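Local structure of geranyltranstransferase (Enterococcus faecalis, 3P8L) at residues D226-A231 and G261-L266; Y218-Q223 and T267-E272; A275-I280 and E290-L295; I89-P94 and E183-A188; T11-Q16 and V58-A63. The protein probably condenses isopentenyl diphosphate with geranyl diphosphate to give farnesyl diphosphate, using magnesium, as an all-helical member of the FPP/GGPP synthase family. One frame throughout, in Å; residues are numbered along the deposited sequence. Where two conformers were deposited one is given.

Contact 1: residues D226-A231 and G261-L266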
# COMPACT_ATOMS: atom_id res chain seq x y z
N ASP A 226 -27.93 1.66 -5.04
CA ASP A 226 -27.79 2.11 -3.66
C ASP A 226 -28.33 3.52 -3.41
O ASP A 226 -28.93 3.79 -2.37
CB ASP A 226 -26.33 1.98 -3.19
CG ASP A 226 -25.96 0.55 -2.79
OD1 ASP A 226 -24.88 0.36 -2.20
OD2 ASP A 226 -26.75 -0.40 -3.06
N ASP A 227 -28.12 4.40 -4.39
CA ASP A 227 -28.65 5.77 -4.36
C ASP A 227 -30.18 5.80 -4.49
O ASP A 227 -30.83 6.69 -3.95
CB ASP A 227 -28.01 6.63 -5.46
CG ASP A 227 -26.60 7.09 -5.11
OD1 ASP A 227 -26.06 6.70 -4.05
OD2 ASP A 227 -26.02 7.87 -5.90
N LEU A 228 -30.73 4.83 -5.22
CA LEU A 228 -32.17 4.67 -5.38
C LEU A 228 -32.85 4.15 -4.11
O LEU A 228 -34.05 4.36 -3.90
CB LEU A 228 -32.49 3.74 -6.55
CG LEU A 228 -32.64 4.37 -7.94
CD1 LEU A 228 -32.45 3.32 -9.02
CD2 LEU A 228 -34.00 5.07 -8.09
N LEU A 229 -32.08 3.46 -3.26
CA LEU A 229 -32.59 2.97 -1.98
C LEU A 229 -32.71 4.06 -0.92
O LEU A 229 -33.61 4.02 -0.08
CB LEU A 229 -31.74 1.80 -1.46
CG LEU A 229 -31.87 0.45 -2.18
CD1 LEU A 229 -30.92 -0.56 -1.55
CD2 LEU A 229 -33.30 -0.07 -2.17
N ASP A 230 -31.79 5.03 -0.98
CA ASP A 230 -31.80 6.18 -0.06
C ASP A 230 -33.03 7.06 -0.24
O ASP A 230 -33.62 7.52 0.74
CB ASP A 230 -30.52 7.01 -0.22
CG ASP A 230 -29.28 6.30 0.29
OD1 ASP A 230 -29.41 5.26 0.97
OD2 ASP A 230 -28.16 6.79 0.01
N ALA A 231 -33.41 7.28 -1.49
CA ALA A 231 -34.57 8.11 -1.82
C ALA A 231 -35.88 7.30 -1.96
O ALA A 231 -36.73 7.62 -2.80
CB ALA A 231 -34.30 8.93 -3.09
N GLY A 261 -36.01 8.36 -14.06
CA GLY A 261 -34.84 8.41 -14.95
C GLY A 261 -33.64 7.66 -14.40
O GLY A 261 -32.81 7.15 -15.16
N ALA A 262 -33.53 7.59 -13.07
CA ALA A 262 -32.49 6.80 -12.40
C ALA A 262 -32.79 5.29 -12.45
O ALA A 262 -31.87 4.48 -12.54
CB ALA A 262 -32.28 7.26 -10.97
N LYS A 263 -34.07 4.93 -12.40
CA LYS A 263 -34.52 3.54 -12.59
C LYS A 263 -34.16 3.06 -14.00
O LYS A 263 -33.76 1.91 -14.19
CB LYS A 263 -36.03 3.39 -12.39
CG LYS A 263 -36.50 3.32 -10.94
CD LYS A 263 -38.02 3.15 -10.87
CE LYS A 263 -38.47 2.42 -9.60
NZ LYS A 263 -38.18 3.17 -8.35
N ASP A 264 -34.31 3.97 -14.96
CA ASP A 264 -33.92 3.69 -16.34
C ASP A 264 -32.41 3.69 -16.51
O ASP A 264 -31.88 2.95 -17.34
CB ASP A 264 -34.57 4.67 -17.31
CG ASP A 264 -35.98 4.26 -17.70
OD1 ASP A 264 -36.69 5.08 -18.32
OD2 ASP A 264 -36.38 3.10 -17.41
N ALA A 265 -31.71 4.50 -15.72
CA ALA A 265 -30.25 4.48 -15.70
C ALA A 265 -29.75 3.09 -15.26
O ALA A 265 -28.83 2.53 -15.89
CB ALA A 265 -29.70 5.56 -14.78
N LEU A 266 -30.38 2.54 -14.22
CA LEU A 266 -30.08 1.20 -13.70
C LEU A 266 -30.34 0.11 -14.74
O LEU A 266 -29.44 -0.66 -15.06
CB LEU A 266 -30.90 0.94 -12.42
CG LEU A 266 -30.74 -0.40 -11.68
CD1 LEU A 266 -29.27 -0.69 -11.35
CD2 LEU A 266 -31.58 -0.40 -10.40

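Contact 2: residues Y218-Q223 and T267-E272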
# COMPACT_ATOMS: atom_id res chain seq x y z
N TYR A 218 -21.48 -3.08 -14.11
CA TYR A 218 -21.80 -3.60 -12.76
C TYR A 218 -21.62 -2.54 -11.68
O TYR A 218 -22.53 -2.31 -10.89
CB TYR A 218 -20.96 -4.85 -12.39
CG TYR A 218 -21.41 -5.41 -11.06
CD1 TYR A 218 -22.50 -6.28 -10.99
CD2 TYR A 218 -20.78 -5.05 -9.86
CE1 TYR A 218 -22.94 -6.79 -9.77
CE2 TYR A 218 -21.22 -5.54 -8.64
CZ TYR A 218 -22.30 -6.42 -8.60
OH TYR A 218 -22.75 -6.90 -7.40
N GLY A 219 -20.45 -1.89 -11.69
CA GLY A 219 -20.04 -0.93 -10.66
C GLY A 219 -20.90 0.31 -10.61
O GLY A 219 -21.18 0.84 -9.53
N LEU A 220 -21.32 0.77 -11.79
CA LEU A 220 -22.22 1.92 -11.88
C LEU A 220 -23.63 1.50 -11.48
O LEU A 220 -24.29 2.20 -10.71
CB LEU A 220 -22.18 2.51 -13.30
CG LEU A 220 -22.62 3.97 -13.51
CD1 LEU A 220 -21.78 4.96 -12.70
CD2 LEU A 220 -22.57 4.34 -14.99
N ALA A 221 -24.08 0.35 -11.97
CA ALA A 221 -25.39 -0.19 -11.57
C ALA A 221 -25.52 -0.37 -10.05
O ALA A 221 -26.58 -0.11 -9.49
CB ALA A 221 -25.69 -1.50 -12.31
N PHE A 222 -24.42 -0.77 -9.40
CA PHE A 222 -24.34 -0.97 -7.95
C PHE A 222 -24.61 0.34 -7.22
O PHE A 222 -25.41 0.37 -6.28
CB PHE A 222 -22.95 -1.57 -7.60
CG PHE A 222 -22.62 -1.60 -6.12
CD1 PHE A 222 -23.23 -2.52 -5.26
CD2 PHE A 222 -21.64 -0.75 -5.59
CE1 PHE A 222 -22.91 -2.56 -3.89
CE2 PHE A 222 -21.30 -0.79 -4.23
CZ PHE A 222 -21.93 -1.70 -3.37
N GLN A 223 -23.97 1.41 -7.68
CA GLN A 223 -24.12 2.73 -7.08
C GLN A 223 -25.50 3.35 -7.32
O GLN A 223 -26.09 3.90 -6.39
CB GLN A 223 -23.05 3.69 -7.59
CG GLN A 223 -22.76 4.82 -6.62
CD GLN A 223 -21.57 4.53 -5.73
OE1 GLN A 223 -21.71 4.29 -4.53
NE2 GLN A 223 -20.37 4.53 -6.32
N THR A 267 -31.57 0.09 -15.28
CA THR A 267 -31.99 -0.87 -16.31
C THR A 267 -31.04 -0.89 -17.51
O THR A 267 -30.66 -1.97 -17.99
CB THR A 267 -33.47 -0.60 -16.76
OG1 THR A 267 -34.33 -0.61 -15.62
CG2 THR A 267 -33.97 -1.64 -17.76
N HIS A 268 -30.64 0.30 -17.97
CA HIS A 268 -29.69 0.42 -19.09
C HIS A 268 -28.30 -0.16 -18.79
O HIS A 268 -27.71 -0.85 -19.63
CB HIS A 268 -29.60 1.88 -19.58
CG HIS A 268 -30.87 2.39 -20.20
ND1 HIS A 268 -31.34 3.67 -19.99
CD2 HIS A 268 -31.77 1.78 -21.01
CE1 HIS A 268 -32.47 3.83 -20.65
NE2 HIS A 268 -32.76 2.70 -21.27
N GLN A 269 -27.78 0.10 -17.58
CA GLN A 269 -26.50 -0.51 -17.18
C GLN A 269 -26.59 -2.03 -17.13
O GLN A 269 -25.69 -2.72 -17.63
CB GLN A 269 -26.02 0.03 -15.83
CG GLN A 269 -25.58 1.49 -15.82
CD GLN A 269 -24.51 1.83 -16.86
OE1 GLN A 269 -23.58 1.05 -17.12
NE2 GLN A 269 -24.63 3.01 -17.44
N LEU A 270 -27.68 -2.54 -16.56
CA LEU A 270 -27.91 -3.99 -16.53
C LEU A 270 -27.98 -4.58 -17.93
O LEU A 270 -27.34 -5.60 -18.22
CB LEU A 270 -29.17 -4.36 -15.72
CG LEU A 270 -29.20 -3.94 -14.24
CD1 LEU A 270 -30.51 -4.35 -13.60
CD2 LEU A 270 -28.01 -4.50 -13.45
N ALA A 271 -28.72 -3.91 -18.82
CA ALA A 271 -28.81 -4.32 -20.23
C ALA A 271 -27.45 -4.32 -20.91
O ALA A 271 -27.11 -5.24 -21.66
CB ALA A 271 -29.80 -3.43 -21.00
N GLU A 272 -26.65 -3.29 -20.62
CA GLU A 272 -25.31 -3.19 -21.20
C GLU A 272 -24.36 -4.24 -20.65
O GLU A 272 -23.57 -4.83 -21.40
CB GLU A 272 -24.77 -1.77 -21.07
CG GLU A 272 -25.49 -0.81 -22.02
CD GLU A 272 -24.58 0.24 -22.63
OE1 GLU A 272 -23.35 0.03 -22.67
OE2 GLU A 272 -25.11 1.27 -23.10

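Contact 3: residues A275-I280 and E290-L295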
# COMPACT_ATOMS: atom_id res chain seq x y z
N ALA A 275 -25.43 -7.41 -22.45
CA ALA A 275 -24.91 -7.33 -23.82
C ALA A 275 -23.43 -7.67 -23.84
O ALA A 275 -22.97 -8.37 -24.75
CB ALA A 275 -25.18 -5.96 -24.43
N VAL A 276 -22.69 -7.20 -22.82
CA VAL A 276 -21.27 -7.55 -22.70
C VAL A 276 -21.03 -9.06 -22.45
O VAL A 276 -20.14 -9.65 -23.07
CB VAL A 276 -20.54 -6.65 -21.65
CG1 VAL A 276 -19.17 -7.20 -21.34
CG2 VAL A 276 -20.39 -5.24 -22.17
N LEU A 277 -21.83 -9.67 -21.58
CA LEU A 277 -21.72 -11.11 -21.30
C LEU A 277 -22.07 -11.96 -22.53
O LEU A 277 -21.44 -13.00 -22.78
CB LEU A 277 -22.60 -11.52 -20.12
CG LEU A 277 -22.26 -10.99 -18.71
CD1 LEU A 277 -23.32 -11.45 -17.73
CD2 LEU A 277 -20.87 -11.42 -18.25
N GLU A 278 -23.08 -11.52 -23.28
CA GLU A 278 -23.41 -12.09 -24.58
C GLU A 278 -22.18 -12.12 -25.50
O GLU A 278 -21.83 -13.18 -26.03
CB GLU A 278 -24.56 -11.32 -25.23
CG GLU A 278 -25.00 -11.85 -26.60
CD GLU A 278 -25.22 -13.35 -26.60
OE1 GLU A 278 -24.45 -14.06 -27.28
OE2 GLU A 278 -26.15 -13.82 -25.90
N LYS A 279 -21.49 -10.97 -25.62
CA LYS A 279 -20.26 -10.89 -26.42
C LYS A 279 -19.16 -11.83 -25.94
O LYS A 279 -18.42 -12.39 -26.75
CB LYS A 279 -19.72 -9.45 -26.52
CG LYS A 279 -20.59 -8.49 -27.31
CD LYS A 279 -19.85 -7.18 -27.60
CE LYS A 279 -20.74 -5.97 -27.33
NZ LYS A 279 -21.91 -5.89 -28.26
N ILE A 280 -19.04 -12.00 -24.62
CA ILE A 280 -18.06 -12.95 -24.04
C ILE A 280 -18.43 -14.40 -24.35
O ILE A 280 -17.56 -15.22 -24.69
CB ILE A 280 -17.88 -12.76 -22.49
CG1 ILE A 280 -17.32 -11.38 -22.17
CG2 ILE A 280 -16.96 -13.83 -21.92
CD1 ILE A 280 -17.41 -10.97 -20.68
N GLU A 290 -24.20 -17.64 -16.34
CA GLU A 290 -25.14 -17.43 -15.22
C GLU A 290 -24.45 -16.90 -13.97
O GLU A 290 -25.06 -16.14 -13.23
CB GLU A 290 -25.91 -18.71 -14.85
CG GLU A 290 -26.09 -19.73 -15.96
CD GLU A 290 -24.97 -20.77 -15.98
OE1 GLU A 290 -24.69 -21.37 -14.92
OE2 GLU A 290 -24.38 -20.98 -17.07
N HIS A 291 -23.21 -17.31 -13.75
CA HIS A 291 -22.44 -16.80 -12.61
C HIS A 291 -22.38 -15.27 -12.61
O HIS A 291 -22.77 -14.63 -11.64
CB HIS A 291 -21.04 -17.42 -12.56
CG HIS A 291 -21.03 -18.80 -11.98
ND1 HIS A 291 -21.29 -19.04 -10.65
CD2 HIS A 291 -20.82 -20.00 -12.56
CE1 HIS A 291 -21.22 -20.34 -10.43
NE2 HIS A 291 -20.93 -20.95 -11.57
N LEU A 292 -21.97 -14.70 -13.73
CA LEU A 292 -21.92 -13.25 -13.85
C LEU A 292 -23.28 -12.60 -14.11
O LEU A 292 -23.56 -11.53 -13.57
CB LEU A 292 -20.86 -12.82 -14.86
CG LEU A 292 -19.41 -13.07 -14.44
CD1 LEU A 292 -18.45 -12.70 -15.57
CD2 LEU A 292 -19.07 -12.28 -13.19
N ALA A 293 -24.14 -13.26 -14.90
CA ALA A 293 -25.52 -12.77 -15.14
C ALA A 293 -26.38 -12.66 -13.88
O ALA A 293 -27.15 -11.71 -13.75
CB ALA A 293 -26.25 -13.62 -16.20
N ASN A 294 -26.24 -13.63 -12.96
CA ASN A 294 -26.98 -13.62 -11.69
C ASN A 294 -26.60 -12.42 -10.81
O ASN A 294 -27.44 -11.85 -10.13
CB ASN A 294 -26.76 -14.93 -10.93
CG ASN A 294 -27.30 -14.88 -9.51
OD1 ASN A 294 -28.51 -14.88 -9.29
ND2 ASN A 294 -26.39 -14.83 -8.54
N LEU A 295 -25.32 -12.06 -10.82
CA LEU A 295 -24.87 -10.88 -10.06
C LEU A 295 -25.52 -9.59 -10.59
O LEU A 295 -25.90 -8.72 -9.82
CB LEU A 295 -23.35 -10.76 -10.05
CG LEU A 295 -22.60 -11.83 -9.22
CD1 LEU A 295 -21.13 -11.69 -9.42
CD2 LEU A 295 -22.94 -11.78 -7.74

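Contact 4: residues I89-P94 and E183-A188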
# COMPACT_ATOMS: atom_id res chain seq x y z
N ILE A 89 -11.69 1.79 6.89
CA ILE A 89 -11.07 2.29 8.12
C ILE A 89 -10.69 3.78 8.01
O ILE A 89 -11.01 4.59 8.89
CB ILE A 89 -9.84 1.44 8.53
CG1 ILE A 89 -10.25 -0.01 8.84
CG2 ILE A 89 -9.13 2.06 9.73
CD1 ILE A 89 -9.05 -0.95 9.12
N HIS A 90 -10.02 4.13 6.92
CA HIS A 90 -9.67 5.53 6.69
C HIS A 90 -10.88 6.40 6.39
O HIS A 90 -10.99 7.50 6.93
CB HIS A 90 -8.58 5.66 5.63
CG HIS A 90 -7.23 5.28 6.15
ND1 HIS A 90 -6.06 5.56 5.49
CD2 HIS A 90 -6.87 4.66 7.31
CE1 HIS A 90 -5.04 5.13 6.21
NE2 HIS A 90 -5.51 4.56 7.31
N ASP A 91 -11.81 5.89 5.60
CA ASP A 91 -13.00 6.67 5.27
C ASP A 91 -13.84 6.99 6.50
O ASP A 91 -14.42 8.07 6.57
CB ASP A 91 -13.86 6.00 4.19
CG ASP A 91 -13.21 6.02 2.80
OD1 ASP A 91 -12.13 6.61 2.62
OD2 ASP A 91 -13.79 5.41 1.89
N ASP A 92 -13.87 6.07 7.46
CA ASP A 92 -14.62 6.24 8.69
C ASP A 92 -14.11 7.33 9.64
O ASP A 92 -14.90 7.84 10.41
CB ASP A 92 -14.73 4.91 9.46
CG ASP A 92 -15.68 3.93 8.80
OD1 ASP A 92 -16.48 4.37 7.96
OD2 ASP A 92 -15.62 2.72 9.13
N LEU A 93 -12.82 7.67 9.55
CA LEU A 93 -12.17 8.63 10.47
C LEU A 93 -12.91 9.97 10.60
O LEU A 93 -13.49 10.45 9.62
CB LEU A 93 -10.74 8.89 10.03
CG LEU A 93 -9.76 7.72 10.10
CD1 LEU A 93 -8.43 8.12 9.48
CD2 LEU A 93 -9.60 7.23 11.54
N PRO A 94 -12.87 10.60 11.81
CA PRO A 94 -13.54 11.91 11.95
C PRO A 94 -13.14 12.93 10.88
O PRO A 94 -13.99 13.72 10.46
CB PRO A 94 -13.12 12.37 13.37
CG PRO A 94 -12.96 11.09 14.13
CD PRO A 94 -12.26 10.18 13.09
N GLU A 183 -16.40 6.37 -10.75
CA GLU A 183 -15.52 5.51 -11.54
C GLU A 183 -14.17 5.28 -10.88
O GLU A 183 -13.59 4.19 -11.00
CB GLU A 183 -15.29 6.17 -12.89
CG GLU A 183 -14.97 5.24 -14.02
CD GLU A 183 -15.26 5.90 -15.35
OE1 GLU A 183 -16.46 6.19 -15.63
OE2 GLU A 183 -14.31 6.16 -16.12
N LYS A 184 -13.63 6.30 -10.23
CA LYS A 184 -12.33 6.14 -9.57
C LYS A 184 -12.49 5.58 -8.16
O LYS A 184 -11.78 4.66 -7.78
CB LYS A 184 -11.51 7.44 -9.58
CG LYS A 184 -10.97 7.82 -10.96
CD LYS A 184 -10.12 9.09 -10.92
CE LYS A 184 -10.95 10.37 -10.80
NZ LYS A 184 -11.63 10.73 -12.08
N LYS A 185 -13.46 6.10 -7.41
CA LYS A 185 -13.65 5.74 -6.00
C LYS A 185 -14.21 4.32 -5.80
O LYS A 185 -13.83 3.62 -4.86
CB LYS A 185 -14.57 6.77 -5.34
CG LYS A 185 -14.73 6.67 -3.83
CD LYS A 185 -16.02 7.35 -3.40
CE LYS A 185 -16.02 7.80 -1.94
NZ LYS A 185 -16.24 6.67 -1.00
N THR A 186 -15.12 3.91 -6.69
CA THR A 186 -15.83 2.63 -6.58
C THR A 186 -15.53 1.73 -7.79
O THR A 186 -15.24 0.55 -7.62
CB THR A 186 -17.36 2.86 -6.46
OG1 THR A 186 -17.63 3.70 -5.34
CG2 THR A 186 -18.13 1.54 -6.33
N GLY A 187 -15.59 2.31 -8.98
CA GLY A 187 -15.43 1.55 -10.23
C GLY A 187 -14.09 0.85 -10.36
O GLY A 187 -14.03 -0.28 -10.83
N ALA A 188 -13.03 1.52 -9.91
CA ALA A 188 -11.67 1.06 -10.15
C ALA A 188 -11.35 -0.30 -9.54
O ALA A 188 -10.75 -1.14 -10.22
CB ALA A 188 -10.64 2.12 -9.73

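Contact 5: residues T11-Q16 and V58-A63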
# COMPACT_ATOMS: atom_id res chain seq x y z
N THR A 11 -25.47 -22.84 -6.60
CA THR A 11 -26.11 -23.06 -5.31
C THR A 11 -25.11 -22.91 -4.18
O THR A 11 -24.17 -23.71 -4.04
CB THR A 11 -26.75 -24.47 -5.24
OG1 THR A 11 -27.59 -24.67 -6.38
CG2 THR A 11 -27.55 -24.64 -3.98
N ASN A 12 -25.32 -21.87 -3.38
CA ASN A 12 -24.49 -21.58 -2.23
C ASN A 12 -23.01 -21.40 -2.59
O ASN A 12 -22.11 -21.82 -1.85
CB ASN A 12 -24.72 -22.62 -1.12
CG ASN A 12 -26.13 -22.56 -0.55
OD1 ASN A 12 -26.92 -23.47 -0.75
ND2 ASN A 12 -26.44 -21.48 0.16
N PHE A 13 -22.78 -20.77 -3.74
CA PHE A 13 -21.45 -20.55 -4.25
C PHE A 13 -20.67 -19.62 -3.32
O PHE A 13 -19.53 -19.92 -2.96
CB PHE A 13 -21.50 -19.99 -5.68
CG PHE A 13 -20.13 -19.66 -6.25
CD1 PHE A 13 -19.40 -20.64 -6.91
CD2 PHE A 13 -19.57 -18.38 -6.10
CE1 PHE A 13 -18.14 -20.35 -7.43
CE2 PHE A 13 -18.30 -18.10 -6.63
CZ PHE A 13 -17.59 -19.08 -7.28
N SER A 14 -21.29 -18.52 -2.90
CA SER A 14 -20.60 -17.56 -2.05
C SER A 14 -20.27 -18.13 -0.67
O SER A 14 -19.18 -17.91 -0.15
CB SER A 14 -21.36 -16.22 -1.92
OG SER A 14 -22.50 -16.36 -1.15
N GLN A 15 -21.17 -18.92 -0.09
CA GLN A 15 -20.88 -19.51 1.23
C GLN A 15 -19.88 -20.67 1.19
O GLN A 15 -19.29 -21.03 2.20
CB GLN A 15 -22.13 -19.76 2.10
CG GLN A 15 -23.43 -20.10 1.44
CD GLN A 15 -24.13 -18.96 0.72
OE1 GLN A 15 -24.25 -18.98 -0.49
NE2 GLN A 15 -24.61 -17.97 1.46
N GLN A 16 -19.69 -21.25 0.01
CA GLN A 16 -18.64 -22.25 -0.19
C GLN A 16 -17.26 -21.60 -0.25
O GLN A 16 -16.27 -22.12 0.29
CB GLN A 16 -18.92 -23.05 -1.48
CG GLN A 16 -17.82 -24.04 -1.84
CD GLN A 16 -18.25 -25.10 -2.85
OE1 GLN A 16 -19.41 -25.19 -3.20
NE2 GLN A 16 -17.29 -25.93 -3.27
N VAL A 58 -14.15 -11.55 -8.00
CA VAL A 58 -12.95 -12.27 -8.44
C VAL A 58 -13.28 -13.75 -8.67
O VAL A 58 -13.04 -14.28 -9.76
CB VAL A 58 -11.77 -12.16 -7.45
CG1 VAL A 58 -10.58 -13.00 -7.92
CG2 VAL A 58 -11.31 -10.72 -7.27
N LEU A 59 -13.83 -14.39 -7.65
CA LEU A 59 -14.09 -15.83 -7.64
C LEU A 59 -15.23 -16.25 -8.59
O LEU A 59 -15.14 -17.29 -9.25
CB LEU A 59 -14.36 -16.31 -6.22
CG LEU A 59 -13.18 -16.11 -5.25
CD1 LEU A 59 -13.52 -16.72 -3.94
CD2 LEU A 59 -11.85 -16.69 -5.77
N THR A 60 -16.25 -15.41 -8.68
CA THR A 60 -17.36 -15.67 -9.58
C THR A 60 -16.87 -15.64 -11.03
O THR A 60 -17.31 -16.44 -11.86
CB THR A 60 -18.51 -14.68 -9.32
OG1 THR A 60 -18.90 -14.77 -7.94
CG2 THR A 60 -19.73 -15.01 -10.17
N THR A 61 -15.93 -14.74 -11.32
CA THR A 61 -15.40 -14.56 -12.67
C THR A 61 -14.58 -15.80 -13.06
O THR A 61 -14.72 -16.30 -14.17
CB THR A 61 -14.60 -13.23 -12.80
OG1 THR A 61 -15.50 -12.14 -12.54
CG2 THR A 61 -14.01 -13.04 -14.18
N VAL A 62 -13.78 -16.30 -12.12
CA VAL A 62 -13.03 -17.54 -12.31
C VAL A 62 -14.00 -18.73 -12.53
O VAL A 62 -13.75 -19.59 -13.39
CB VAL A 62 -12.07 -17.80 -11.11
CG1 VAL A 62 -11.37 -19.16 -11.22
CG2 VAL A 62 -11.01 -16.69 -11.02
N ALA A 63 -15.11 -18.75 -11.79
CA ALA A 63 -16.15 -19.77 -11.92
C ALA A 63 -16.81 -19.74 -13.30
O ALA A 63 -17.01 -20.79 -13.91
CB ALA A 63 -17.20 -19.64 -10.82

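Contact 1: residues D226-A231 and G261-L266
L228 spans the gap between the two helices, its forked end resting on the turn that begins at A262. L228 CD1 lies 3.8 Å from A262 O and 4.1 Å from L266 CD2. The other branch reaches the methyl of A262, with 4.0 Å between L228 CD2 and A262 CB, and brushes the root of K263, whose aliphatic stem passes the leucine at a slant. With CG trans to its backbone N (chi1 -179°), L266 brings CD2 to the leucine. No hydrogen bond crosses here; the contact is van der Waals packing of one side chain's methyls on three residues and on the backbone of A262. That suits the wide spacing of the axes, 10.6 Å, at an antiparallel angle of 154°. L228 is a middle residue of the sequence D226-D227-L228-L229-D230, which matches the second aspartate-rich DDxxD motif of prenyl synthases; in relatives it binds the magnesium-diphosphate group. The leucine packs the helix end that carries the motif against helix 259-283. Around this joint, P254 of helix 253-257 packs on L228 and A262, L301 near the C-terminus touches L228 and L266, and I224 of helix 205-230 touches L266.

Contact 2: residues Y218-Q223 and T267-E272
The amide oxygen of Q269, OE1, is hydrogen-bonded to ND1 of H217, the residue just ahead of 218-223, and this bond anchors the side chain that also meets L220. With OE1 held there, the amide offers its flat face to the leucine: L220 CD2 lies above the amide plane, 3.5 Å from Q269 NE2 and 3.7 Å from Q269 CD. The glutamine can do this because its chain folds at chi2 (-55°), and the leucine and glutamine side chains meet at an oblique angle. Beside this pair the small A221 lets the backbones come close. A221 CB touches Q269 CB at 3.9 Å, at the level where the two CA atoms are 5.7 Å apart. The segments run antiparallel at 156°, with axes 8.8 Å apart, so that helix 205-230 and helix 259-283 form an antiparallel pair within the all-alpha isoprenoid synthase fold. The methyl of A221 is shared: L270 CD2 approaches A221 CB to 4.0 Å, the leucine leaving its helix to the side of the interface and reaching in with its end. On the flank of helix 205-230, Y218 packs on L57, I190 and L295, joining this pair to three other helices. L270 lies against L296 of helix 289-298, and L299 covers A221.

Contact 3: residues A275-I280 and E290-L295
L277 carries the whole contact, meeting L292 and A293 with its two methyls. The purely apolar part belongs mainly to L277 CD2, which sits 3.7 Å from L292 CB and 3.8 Å from L292 CD1; the two leucine side chains cross at about a right angle, so that one methyl rests in the angle between the stem and the branch of the other. The second methyl adds that of A293, with L277 CD1 to A293 CB at 4.0 Å. Another kind of touch is made against the main chain: L277 CD1 comes within 3.5 Å of A293 N and 3.6 Å of A293 CA, so the leucine end lies directly on the backbone at A293. Polar bonding across the segments is absent. A chi1 of -67° turns CG of L277 away from its own carbonyl carbon, which places both methyls within reach of helix 289-298. F214 of helix 205-230 also packs on L277, and T61 of helix 53-64 on L292. Helices 259-283 and 289-298 follow each other in the chain with a short connection, and the contact packs the last helix on the preceding one as an apolar helix-helix joint within this all-helical prenyl synthase fold.

Contact 4: residues I89-P94 and E183-A188
D91 and K185 reach for each other from opposite directions across the cleft between helix 71-92 and helix 175-200. Their main chains are well apart, with 11.3 Å between D91 CA and K185 CA, and the lysine covers most of the distance. K185 sets out with a trans first torsion (chi1 -172°), runs extended through chi3 and then bends at its last torsion, bringing the ammonium round toward the carboxylate. The approach is one-sided: K185 NZ is 4.0 Å from D91 OD2 but 5.5 Å from D91 OD1. It is also far from level, since NZ stands about 48° above the carboxylate plane as measured from OD2. This is therefore a long salt bridge, mostly electrostatic, and it leaves the two groups little direct grip on each other. The lysine's helix has a wider pi-type turn at 183-187, and T186 beside it is hydrogen-bonded to Q223. On the aspartate's side the backbone of D91 bonds to D97, while D92 has a salt bridge to R102. H90 ND1 is hydrogen-bonded to D122 of the second subunit, tying this helix end to the dimer interface. D91-D92 opens the first aspartate-rich motif, which in relatives binds magnesium and the allylic diphosphate; a lysine facing it across the cleft is consistent with the diphosphate pocket of prenyl synthases.

Contact 5: residues T11-Q16 and V58-A63
Buried aromatic packing joins the start of helix 13-31 to helix 53-64: the ring of F13 packs against one face of 58-63, touching L59, T60 and A63. The ring turns its edge to the main chain at CZ, with F13 CZ 3.6 Å from L59 O and the oxygen near the ring plane; that carbonyl is already the acceptor of the helical bond from A63 N, the distance from A63 N to L59 O being 2.9 Å, so the ring comes up beside a satisfied oxygen. The methyl of A63 fits obliquely against the ring, F13 CE1 lying 3.6 Å from A63 CB. On the other flank F13 CE2 is 3.6 Å from T60 OG1, again an oblique approach. This hydroxyl has its polar partner in L56 O, one turn back on its own helix, and meets the ring only by packing. A first torsion of 177° carries the phenylalanine ring out to helix 53-64. Two other rings meet it with oblique planes, those of H17 from the next turn of its own helix and H291 from helix 289-298. The contact is plain core packing, joining the first helix, 13-31, to helix 53-64 within the all-alpha isoprenoid synthase fold.

How the contacts relate
Contacts 1 and 2 are successive levels of one antiparallel helix pair, their centres 10 Å apart, and they touch where L266 CD1 lies 3.3 Å from A221 O. Contact 3 continues along helix 259-283, and Y218 CE1 meets L295 O at 3.5 Å to join it to contact 2. Contact 5 touches contact 3, H291 O lying 3.4 Å from T60 CG2. Contact 4 stands across the chain's centre from contacts 3 and 5, yet Q223 NE2 probably bonds T186 OG1 at 3.0 Å, linking contacts 2 and 4. The two aspartate-rich motifs, in contacts 4 and 1, probably frame the active-site cleft; those contacts' centres are 21 Å apart.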